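NUDIX hydrolase (Jonesia denitrificans, PDB 4KTB) is of unknown function but belongs to the Nudix hydrolase clan and possibly cleaves diadenosine tetraphosphate asymmetrically. Local coordinates at residues L60-R63 with H69-R72. Numbering follows the deposited sequence.
Sequences LLLR and HMMR
Arg63 and Met71 form an antiparallel hydrogen-bonded pair close to the turn of a beta hairpin, and two backbone bonds close the ring between them. Met71 N gives to Arg63 O at 2.9 Å and Arg63 N to Met71 O at 3.2 Å. Both side chains leave on the same face of the sheet. In Met71, a selenomethionine, CG stands between the backbone N and the carbonyl carbon (chi1 37°), where it lies 3.3 Å from Arg63 O. The chain then bends at its end, bringing methyl CE to the edge of the Arg63 guanidinium, 3.9 Å from NE. The Arg63 side chain lies about 4 Å from a bound sodium ion, and its NH1 has a long, weak ion pair with Asp96. One step along, Leu62 and Arg72 make a non-hydrogen-bonded pair on the other face, with a CA-H...O contact from Arg72 CA to Leu61 O (3.1 Å) beside it. Leu62 CD1 sits over one face of the Arg72 guanidinium, while Leu60 CD1 meets the arginine's extended chain at CD, 4.0 Å away. Selenomethionine Met70 folds back at chi2 and chi3, pressing CE tightly against Leu62 CD2 (3.4 Å). The hairpin pairs strand 55-64 with the short strand 70-73; strand 154-158 bonds to 55-64 along its other side. Helix 85-97 packs against Leu61 on the Arg63 face, whereas Ile168 of helix 166-170 touches Leu60 and Arg72 on the opposite one.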
loop_
_atom_site.group_PDB
_atom_site.type_symbol
_atom_site.label_atom_id
_atom_site.label_comp_id
_atom_site.label_asym_id
_atom_site.label_seq_id
_atom_site.Cartn_x
_atom_site.Cartn_y
_atom_site.Cartn_z
ATOM N N LEU A 60 -3.627 9.184 21.774
ATOM C CA LEU A 60 -2.474 8.679 22.523
ATOM C C LEU A 60 -2.874 8.322 23.946
ATOM O O LEU A 60 -3.535 9.102 24.628
ATOM C CB LEU A 60 -1.345 9.718 22.574
ATOM C CG LEU A 60 -0.775 10.207 21.246
ATOM C CD1 LEU A 60 0.437 11.079 21.475
ATOM C CD2 LEU A 60 -0.415 9.014 20.384
ATOM N N LEU A 61 -2.465 7.138 24.387
ATOM C CA LEU A 61 -2.711 6.700 25.751
ATOM C C LEU A 61 -1.613 7.264 26.617
ATOM O O LEU A 61 -0.475 7.369 26.179
ATOM C CB LEU A 61 -2.677 5.177 25.810
ATOM C CG LEU A 61 -3.724 4.490 24.939
ATOM C CD1 LEU A 61 -3.439 3.014 24.815
ATOM C CD2 LEU A 61 -5.079 4.704 25.562
ATOM N N LEU A 62 -1.937 7.636 27.844
ATOM C CA LEU A 62 -0.899 8.019 28.787
ATOM C C LEU A 62 -0.723 6.910 29.822
ATOM O O LEU A 62 -1.706 6.359 30.324
ATOM C CB LEU A 62 -1.268 9.321 29.491
ATOM C CG LEU A 62 -0.267 9.799 30.547
ATOM C CD1 LEU A 62 0.811 10.689 29.926
ATOM C CD2 LEU A 62 -0.986 10.514 31.685
ATOM N N ARG A 63 0.523 6.571 30.136
ATOM C CA ARG A 63 0.785 5.594 31.187
ATOM C C ARG A 63 2.175 5.710 31.788
ATOM O O ARG A 63 2.962 6.569 31.400
ATOM C CB ARG A 63 0.514 4.153 30.714
ATOM C CG ARG A 63 1.393 3.601 29.596
ATOM C CD ARG A 63 1.117 2.096 29.456
ATOM N NE ARG A 63 1.516 1.529 28.168
ATOM C CZ ARG A 63 0.711 0.840 27.359
ATOM N NH1 ARG A 63 -0.550 0.618 27.691
ATOM N NH2 ARG A 63 1.173 0.367 26.214
ATOM N N HIS A 69 8.437 6.870 34.997
ATOM C CA HIS A 69 8.315 8.011 34.104
ATOM C C HIS A 69 7.062 7.885 33.282
ATOM O O HIS A 69 6.533 6.791 33.098
ATOM C CB HIS A 69 9.517 8.120 33.191
ATOM C CG HIS A 69 10.798 8.270 33.929
ATOM N ND1 HIS A 69 11.408 7.215 34.573
ATOM C CD2 HIS A 69 11.575 9.352 34.150
ATOM C CE1 HIS A 69 12.515 7.641 35.150
ATOM N NE2 HIS A 69 12.642 8.934 34.909
HETATM N N MSE A 70 6.589 9.015 32.782
HETATM C CA MSE A 70 5.355 9.022 32.034
HETATM C C MSE A 70 5.687 8.855 30.569
HETATM O O MSE A 70 6.741 9.285 30.109
HETATM C CB MSE A 70 4.586 10.316 32.290
HETATM C CG MSE A 70 4.260 10.534 33.779
HETATM SE SE MSE A 70 3.248 9.057 34.582
HETATM C CE MSE A 70 1.625 9.381 33.605
HETATM N N MSE A 71 4.800 8.193 29.845
HETATM C CA MSE A 71 4.990 8.000 28.421
HETATM C C MSE A 71 3.656 8.103 27.707
HETATM O O MSE A 71 2.612 8.201 28.346
HETATM C CB MSE A 71 5.638 6.642 28.155
HETATM C CG MSE A 71 5.158 5.551 29.093
HETATM SE SE MSE A 71 5.893 3.800 28.661
HETATM C CE MSE A 71 4.815 3.410 27.088
ATOM N N ARG A 72 3.701 8.107 26.381
ATOM C CA ARG A 72 2.502 8.113 25.556
ATOM C C ARG A 72 2.617 6.991 24.528
ATOM O O ARG A 72 3.652 6.862 23.863
ATOM C CB ARG A 72 2.325 9.470 24.865
ATOM C CG ARG A 72 1.921 10.592 25.805
ATOM C CD ARG A 72 1.910 11.913 25.086
ATOM N NE ARG A 72 1.270 12.967 25.867
ATOM C CZ ARG A 72 1.893 13.685 26.787
ATOM N NH1 ARG A 72 1.234 14.617 27.452
ATOM N NH2 ARG A 72 3.179 13.476 27.032
#